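Local coordinates for protein putative polyketide synthase (Brevibacillus brevis, PDB 6HP2) that serves as the S-adenosylmethionine-dependent O-methyltransferase domain of a trans-AT polyketide synthase, binds S-adenosylhomocysteine, and probably methylates a hydroxyl of the growing polyketide intermediate, at residues 52-57 with 73-78; 252-257 with 271-276; 62-67 with 263-268. All coordinates share one frame; numbering follows the deposited sequence.

Contact 1. Residues 52-57 with 73-78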
# COMPACT_ATOMS: atom_id res chain seq x y z
N ARG A 52 1.56 -18.62 -7.18
CA ARG A 52 2.46 -19.29 -8.10
C ARG A 52 2.48 -18.52 -9.40
O ARG A 52 1.57 -17.76 -9.71
CB ARG A 52 2.01 -20.73 -8.38
CG ARG A 52 0.66 -20.84 -9.05
CD ARG A 52 -0.13 -22.06 -8.60
NE ARG A 52 -0.69 -21.93 -7.26
CZ ARG A 52 -1.85 -21.35 -6.97
NH1 ARG A 52 -2.58 -20.81 -7.93
NH2 ARG A 52 -2.28 -21.29 -5.72
N LYS A 53 3.53 -18.75 -10.18
CA LYS A 53 3.57 -18.24 -11.55
C LYS A 53 2.52 -18.93 -12.41
O LYS A 53 2.32 -20.15 -12.31
CB LYS A 53 4.96 -18.44 -12.16
CG LYS A 53 6.02 -17.65 -11.41
CD LYS A 53 7.42 -17.96 -11.95
CE LYS A 53 8.46 -17.10 -11.25
NZ LYS A 53 8.47 -17.31 -9.76
N ILE A 54 1.83 -18.15 -13.23
CA ILE A 54 0.88 -18.71 -14.20
C ILE A 54 1.53 -18.63 -15.57
O ILE A 54 1.72 -17.52 -16.10
CB ILE A 54 -0.46 -17.96 -14.18
CG1 ILE A 54 -1.06 -18.04 -12.76
CG2 ILE A 54 -1.43 -18.56 -15.20
CD1 ILE A 54 -2.27 -17.18 -12.58
N PRO A 55 1.91 -19.77 -16.18
CA PRO A 55 2.55 -19.70 -17.49
C PRO A 55 1.60 -19.12 -18.53
O PRO A 55 0.41 -19.46 -18.59
CB PRO A 55 2.92 -21.16 -17.80
CG PRO A 55 2.03 -21.99 -16.90
CD PRO A 55 1.82 -21.16 -15.66
N GLY A 56 2.14 -18.22 -19.35
CA GLY A 56 1.37 -17.52 -20.36
C GLY A 56 0.69 -16.26 -19.87
O GLY A 56 0.40 -15.37 -20.68
N PHE A 57 0.41 -16.16 -18.57
CA PHE A 57 -0.22 -14.96 -18.04
C PHE A 57 0.77 -13.80 -18.11
O PHE A 57 1.86 -13.85 -17.54
CB PHE A 57 -0.66 -15.20 -16.60
CG PHE A 57 -1.70 -14.22 -16.12
CD1 PHE A 57 -1.33 -13.02 -15.63
CD2 PHE A 57 -3.04 -14.54 -16.15
CE1 PHE A 57 -2.26 -12.13 -15.17
CE2 PHE A 57 -3.97 -13.67 -15.68
CZ PHE A 57 -3.56 -12.44 -15.17
N ARG A 73 -8.48 -9.40 -15.83
CA ARG A 73 -8.34 -8.27 -14.94
C ARG A 73 -9.15 -8.49 -13.67
O ARG A 73 -8.78 -8.00 -12.60
CB ARG A 73 -8.77 -6.97 -15.64
CG ARG A 73 -8.46 -5.69 -14.83
CD ARG A 73 -6.96 -5.43 -14.68
NE ARG A 73 -6.60 -4.32 -13.78
CZ ARG A 73 -6.72 -4.35 -12.45
NH1 ARG A 73 -7.24 -5.41 -11.85
NH2 ARG A 73 -6.34 -3.31 -11.71
N GLU A 74 -10.24 -9.26 -13.75
CA GLU A 74 -10.96 -9.67 -12.55
C GLU A 74 -10.12 -10.58 -11.68
O GLU A 74 -10.20 -10.51 -10.44
CB GLU A 74 -12.28 -10.34 -12.95
CG GLU A 74 -13.21 -10.74 -11.86
CD GLU A 74 -14.39 -11.57 -12.39
OE1 GLU A 74 -14.56 -12.74 -11.95
OE2 GLU A 74 -15.14 -11.07 -13.26
N MET A 75 -9.30 -11.44 -12.28
CA MET A 75 -8.41 -12.31 -11.50
C MET A 75 -7.42 -11.47 -10.71
O MET A 75 -7.11 -11.75 -9.55
CB MET A 75 -7.63 -13.28 -12.39
CG MET A 75 -8.36 -14.48 -12.87
SD MET A 75 -7.43 -15.31 -14.22
CE MET A 75 -6.01 -15.83 -13.36
N VAL A 76 -6.90 -10.44 -11.37
CA VAL A 76 -5.94 -9.53 -10.75
C VAL A 76 -6.60 -8.80 -9.61
O VAL A 76 -6.05 -8.71 -8.50
CB VAL A 76 -5.36 -8.55 -11.80
CG1 VAL A 76 -4.50 -7.52 -11.14
CG2 VAL A 76 -4.54 -9.38 -12.83
N ARG A 77 -7.81 -8.32 -9.85
CA ARG A 77 -8.52 -7.57 -8.82
C ARG A 77 -8.73 -8.40 -7.56
O ARG A 77 -8.62 -7.89 -6.45
CB ARG A 77 -9.84 -7.11 -9.37
CG ARG A 77 -10.53 -6.07 -8.45
CD ARG A 77 -11.89 -5.66 -9.04
NE ARG A 77 -12.37 -4.39 -8.49
CZ ARG A 77 -12.93 -4.25 -7.29
NH1 ARG A 77 -13.07 -5.30 -6.49
NH2 ARG A 77 -13.34 -3.06 -6.88
N GLU A 78 -9.08 -9.66 -7.72
CA GLU A 78 -9.24 -10.53 -6.56
C GLU A 78 -7.97 -10.62 -5.73
O GLU A 78 -8.05 -10.76 -4.51
CB GLU A 78 -9.69 -11.95 -7.01
CG GLU A 78 -11.08 -12.00 -7.61
CD GLU A 78 -11.45 -13.40 -8.10
OE1 GLU A 78 -10.55 -14.25 -8.22
OE2 GLU A 78 -12.65 -13.64 -8.35

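Contact 2. Residues 252-257 with 271-276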
# COMPACT_ATOMS: atom_id res chain seq x y z
N PRO A 252 8.03 -12.72 -19.06
CA PRO A 252 9.35 -12.85 -19.72
C PRO A 252 9.50 -12.03 -20.99
O PRO A 252 10.63 -11.66 -21.34
CB PRO A 252 9.46 -14.36 -19.99
CG PRO A 252 8.05 -14.89 -19.93
CD PRO A 252 7.28 -13.99 -19.01
N ASP A 253 8.43 -11.71 -21.70
CA ASP A 253 8.53 -10.93 -22.93
C ASP A 253 8.23 -9.44 -22.74
O ASP A 253 8.13 -8.71 -23.73
CB ASP A 253 7.58 -11.49 -24.00
CG ASP A 253 6.13 -11.35 -23.59
OD1 ASP A 253 5.79 -11.70 -22.43
OD2 ASP A 253 5.33 -10.86 -24.41
N VAL A 254 8.12 -8.98 -21.49
CA VAL A 254 7.57 -7.66 -21.25
C VAL A 254 8.42 -6.59 -21.93
O VAL A 254 7.88 -5.67 -22.55
CB VAL A 254 7.42 -7.42 -19.72
CG1 VAL A 254 8.77 -7.39 -19.04
CG2 VAL A 254 6.67 -6.14 -19.48
N GLU A 255 9.74 -6.72 -21.88
CA GLU A 255 10.58 -5.66 -22.42
C GLU A 255 10.37 -5.50 -23.92
O GLU A 255 10.27 -4.38 -24.42
CB GLU A 255 12.05 -5.95 -22.10
CG GLU A 255 12.34 -6.07 -20.62
CD GLU A 255 13.78 -5.80 -20.27
OE1 GLU A 255 14.67 -6.52 -20.78
OE2 GLU A 255 14.03 -4.84 -19.50
N GLN A 256 10.27 -6.62 -24.64
CA GLN A 256 9.89 -6.58 -26.05
C GLN A 256 8.48 -6.04 -26.21
O GLN A 256 8.22 -5.18 -27.08
CB GLN A 256 9.98 -7.99 -26.65
CG GLN A 256 11.38 -8.42 -27.03
CD GLN A 256 11.88 -7.73 -28.28
OE1 GLN A 256 11.28 -7.84 -29.35
NE2 GLN A 256 12.98 -6.99 -28.16
N TYR A 257 7.54 -6.53 -25.40
CA TYR A 257 6.14 -6.16 -25.56
C TYR A 257 5.96 -4.65 -25.49
O TYR A 257 5.35 -4.06 -26.38
CB TYR A 257 5.28 -6.86 -24.50
CG TYR A 257 3.82 -6.40 -24.51
CD1 TYR A 257 3.01 -6.68 -25.57
CD2 TYR A 257 3.28 -5.70 -23.43
CE1 TYR A 257 1.68 -6.26 -25.60
CE2 TYR A 257 1.97 -5.29 -23.43
CZ TYR A 257 1.17 -5.56 -24.54
OH TYR A 257 -0.15 -5.15 -24.59
N ASN A 271 8.35 1.67 -14.61
CA ASN A 271 8.63 1.57 -13.18
C ASN A 271 8.26 0.19 -12.66
O ASN A 271 8.91 -0.35 -11.74
CB ASN A 271 7.86 2.65 -12.42
CG ASN A 271 8.33 4.03 -12.75
OD1 ASN A 271 9.16 4.22 -13.64
ND2 ASN A 271 7.81 5.02 -12.03
N THR A 272 7.13 -0.36 -13.16
CA THR A 272 6.73 -1.71 -12.76
C THR A 272 7.76 -2.72 -13.23
O THR A 272 8.14 -3.62 -12.49
CB THR A 272 5.35 -2.04 -13.33
OG1 THR A 272 4.41 -1.12 -12.81
CG2 THR A 272 4.97 -3.46 -12.98
N VAL A 273 8.26 -2.55 -14.45
CA VAL A 273 9.33 -3.44 -14.92
C VAL A 273 10.55 -3.34 -14.00
O VAL A 273 11.14 -4.35 -13.59
CB VAL A 273 9.69 -3.11 -16.38
CG1 VAL A 273 10.93 -3.91 -16.80
CG2 VAL A 273 8.52 -3.40 -17.28
N ASN A 274 10.95 -2.12 -13.67
CA ASN A 274 12.13 -1.93 -12.83
C ASN A 274 11.94 -2.52 -11.45
O ASN A 274 12.85 -3.13 -10.90
CB ASN A 274 12.44 -0.44 -12.71
CG ASN A 274 13.00 0.11 -14.03
OD1 ASN A 274 13.56 -0.66 -14.80
ND2 ASN A 274 12.85 1.41 -14.27
N GLN A 275 10.77 -2.37 -10.88
CA GLN A 275 10.51 -2.97 -9.59
C GLN A 275 10.55 -4.48 -9.67
O GLN A 275 11.03 -5.14 -8.73
CB GLN A 275 9.14 -2.48 -9.06
CG GLN A 275 9.15 -1.03 -8.69
CD GLN A 275 7.73 -0.49 -8.48
OE1 GLN A 275 6.84 -1.21 -8.03
NE2 GLN A 275 7.51 0.76 -8.85
N SER A 276 10.03 -5.05 -10.76
CA SER A 276 10.08 -6.50 -10.97
C SER A 276 11.52 -7.03 -10.98
O SER A 276 11.84 -8.05 -10.36
CB SER A 276 9.41 -6.86 -12.31
OG SER A 276 9.54 -8.23 -12.62

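Contact 3. Residues 62-67 with 263-268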
# COMPACT_ATOMS: atom_id res chain seq x y z
N VAL A 62 -2.42 -7.54 -19.50
CA VAL A 62 -3.67 -7.40 -18.77
C VAL A 62 -3.85 -5.99 -18.23
O VAL A 62 -4.96 -5.44 -18.28
CB VAL A 62 -3.73 -8.44 -17.64
CG1 VAL A 62 -4.94 -8.19 -16.80
CG2 VAL A 62 -3.73 -9.83 -18.24
N ILE A 63 -2.78 -5.40 -17.67
CA ILE A 63 -2.87 -4.08 -17.07
C ILE A 63 -2.97 -3.01 -18.15
O ILE A 63 -3.70 -2.03 -17.98
CB ILE A 63 -1.67 -3.82 -16.15
CG1 ILE A 63 -1.70 -4.76 -14.94
CG2 ILE A 63 -1.68 -2.37 -15.73
CD1 ILE A 63 -2.97 -4.65 -14.11
N LEU A 64 -2.22 -3.15 -19.23
CA LEU A 64 -2.14 -2.11 -20.25
C LEU A 64 -3.21 -2.22 -21.32
O LEU A 64 -3.33 -1.31 -22.15
CB LEU A 64 -0.75 -2.13 -20.92
CG LEU A 64 0.46 -1.83 -20.02
CD1 LEU A 64 1.78 -1.85 -20.87
CD2 LEU A 64 0.30 -0.48 -19.29
N ASN A 65 -3.98 -3.30 -21.33
CA ASN A 65 -5.05 -3.50 -22.30
C ASN A 65 -6.26 -4.09 -21.60
O ASN A 65 -6.71 -5.19 -21.93
CB ASN A 65 -4.57 -4.39 -23.45
CG ASN A 65 -5.37 -4.17 -24.72
OD1 ASN A 65 -6.43 -3.54 -24.70
ND2 ASN A 65 -4.86 -4.71 -25.82
N PRO A 66 -6.81 -3.37 -20.61
CA PRO A 66 -7.86 -3.96 -19.78
C PRO A 66 -9.15 -4.21 -20.52
O PRO A 66 -9.90 -5.11 -20.13
CB PRO A 66 -8.04 -2.92 -18.66
CG PRO A 66 -7.60 -1.63 -19.28
CD PRO A 66 -6.49 -1.98 -20.23
N GLU A 67 -9.43 -3.44 -21.59
CA GLU A 67 -10.66 -3.66 -22.35
C GLU A 67 -10.58 -4.97 -23.12
O GLU A 67 -11.61 -5.58 -23.42
CB GLU A 67 -10.91 -2.51 -23.34
CG GLU A 67 -11.09 -1.13 -22.71
CD GLU A 67 -9.77 -0.45 -22.40
OE1 GLU A 67 -8.71 -1.09 -22.55
OE2 GLU A 67 -9.80 0.74 -22.01
N LYS A 263 4.92 5.43 -26.80
CA LYS A 263 5.83 5.94 -25.78
C LYS A 263 5.10 6.25 -24.48
O LYS A 263 5.51 5.80 -23.41
CB LYS A 263 6.53 7.19 -26.31
CG LYS A 263 7.63 7.73 -25.43
CD LYS A 263 8.72 6.68 -25.25
CE LYS A 263 9.96 7.27 -24.58
NZ LYS A 263 10.92 6.20 -24.18
N ALA A 264 3.99 6.99 -24.55
CA ALA A 264 3.26 7.35 -23.34
C ALA A 264 2.96 6.11 -22.50
O ALA A 264 3.37 6.02 -21.34
CB ALA A 264 1.97 8.08 -23.70
N VAL A 265 2.26 5.14 -23.10
CA VAL A 265 1.97 3.88 -22.43
C VAL A 265 3.26 3.22 -21.93
O VAL A 265 3.31 2.69 -20.81
CB VAL A 265 1.20 2.94 -23.38
CG1 VAL A 265 1.08 1.53 -22.76
CG2 VAL A 265 -0.13 3.49 -23.71
N GLN A 266 4.31 3.26 -22.75
CA GLN A 266 5.58 2.62 -22.40
C GLN A 266 6.23 3.28 -21.19
O GLN A 266 6.90 2.61 -20.40
CB GLN A 266 6.52 2.68 -23.62
CG GLN A 266 7.79 1.93 -23.53
CD GLN A 266 8.57 1.96 -24.83
OE1 GLN A 266 8.03 2.28 -25.89
NE2 GLN A 266 9.86 1.61 -24.76
N ASP A 267 6.02 4.58 -21.01
CA ASP A 267 6.73 5.30 -19.95
C ASP A 267 6.15 4.99 -18.57
O ASP A 267 6.90 4.92 -17.59
CB ASP A 267 6.67 6.81 -20.21
CG ASP A 267 7.62 7.24 -21.32
OD1 ASP A 267 8.67 6.58 -21.49
OD2 ASP A 267 7.30 8.23 -22.02
N LEU A 268 4.83 4.81 -18.47
CA LEU A 268 4.21 4.62 -17.17
C LEU A 268 4.45 3.22 -16.60
O LEU A 268 4.48 3.06 -15.37
CB LEU A 268 2.71 4.89 -17.25
CG LEU A 268 1.83 4.03 -18.15
CD1 LEU A 268 1.55 2.70 -17.54
CD2 LEU A 268 0.48 4.76 -18.48

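Contact 1. Residues 52-57 with 73-78
The terminal methyl of M75 touches both I54 and F57 of the facing loop. M75 CE lies 3.8 Å from CE2 of the F57 ring and 4.1 Å from I54 CD1. I54 and M75 meet tip to tip, whereas F57 and M75 pass alongside one another in opposite directions. The methyl approaches the ring obliquely. The sulfur is a Met-aromatic partner of the same ring, with M75 SD 5.4 Å from the F57 centroid and 71° off the ring normal. A bend at the last torsion of M75 (chi3 65°) turns CE back from an otherwise extended chain, which lets one methyl serve both neighbours. One helical position further on, V76 CG2 comes up to the rim of the ring near its plane, 4.0 Å from F57 CZ. No hydrogen bond links the two segments, and the join is wholly apolar.

Behind this first shell, a type II beta turn from I54 to F57 brings the two loop residues to face the helix together. It is closed by F57 N bonding to I54 O at 3.1 Å, and G56 supplies the positive phi (87°) that its third position favours. F50 packs edge-to-face with F57, while V62 of helix 59-64 also touches the ring. M59 of the same short helix and C48 of the preceding loop lie against V76. Farther out, K53 NZ is hydrogen-bonded to N247 OD1 and ties the loop to helix 242-249.

The S-adenosylhomocysteine-binding residue R84 lies two turns further along the helix, about 9 Å from V76 between side chains, so the contact is set back from the pocket. It seats an N-terminal loop on helix 70-88, which precedes the first strand of the sheet in this class I methyltransferase domain.

Contact 2. Residues 252-257 with 271-276
First torsions turn the methyls of V254 and V273 to one another. In V254, CG1 stands between the backbone N and the carbonyl carbon (chi1 65°) while CG2 lies opposite the N. CG2 is the nearer of the two V254 methyls to V273 CG2, with CG1 close behind. V273 has CG1 opposite its own N (chi1 173°) and CG2 on the flank nearer V254. The contact joins two consecutive helices, 254-258 and 263-281, in the helical excursion between strands 233-240 and 284-293 of the class I, Rossmann-like methyltransferase fold.

The two CG2 methyls are 4.0 Å apart, V254 CG1 stands 4.4 Å from the same V273 CG2, and the side chains slide past each other rather than meeting head-on. The CA atoms of V254 and V273 are 7.8 Å apart. V273 is buried and has E255 along its other branch. Although the CB of E255 does not point straight at helix 263-281, its chain carries the carboxylate over to CG1 of V273. No hydrogen bond crosses the interface, so the fit rests on van der Waals packing.

Neighbouring helices hold both segments from outside. D253 stands just before the first turn of helix 254-258 without capping it through its side chain; instead its OD2 makes a salt bridge with R61 of helix 59-64, which also forms a cation-pi contact with Y257. On the other helix, T272 and S276 pack on L249 of helix 242-249, and Q275 OE1 is hydrogen-bonded to OH of Y201 on central strand 194-203. At the outer margin of the valine pair, E255 OE2 stops 4.2 Å from V273 CG1, as a contact without a bond.

Contact 3. Residues 62-67 with 263-268
L64, the last residue of helix 59-64, reaches across to V265 and L268, which are three positions apart on helix 263-281. Its CB points toward that helix, but the closest approaches come farther out. With CG opposite the carbonyl carbon (chi1 -63°), the chain extends until it forks at CG into two methyls with different nearest partners. The second torsion (chi2 -178°) sets CD1 opposite CA and carries it straight out along the chain, while CD2 branches off to the flank. CD1 packs against V265 CG1 at 3.9 Å. CD2 reaches L268 CD1 at 3.8 Å while staying 4.1 Å from V265 CG1, so both branches share the valine methyl. L64 slides past each partner in the opposite direction.

L268 holds its CG between backbone N and carbonyl carbon (chi1 62°), an uncommon setting in a helix, and this brings CD1 alongside the leucine fork. L261, in the loop leading into helix 263-281, also touches L64.

The side chain of L268 lies about 12 Å from bound S-adenosylhomocysteine, which leaves the junction outside the pocket. This is a small, apolar surface contact that joins the N-terminal helices to the helical insertion between strands 233-240 and 284-293.

In the fold
From the N terminus, contact 1 closes first, bringing 73-78 back to 52-57 around a loop that contains helix 59-64. Residues 62-67 on that loop open contact 3, which closes only at 263-268, after most of the central sheet has been laid down. Contact 3 therefore crosses contact 1. Contact 2 opens at 252-257 and closes at 271-276, crossing contact 3 in turn but following contact 1 in series. V62 and I63 pack on R73, joining contacts 1 and 3, while Y257 touches L64 between contacts 2 and 3. Together they tie the N-terminal loop and helices to the helical insertion before strand 284-293.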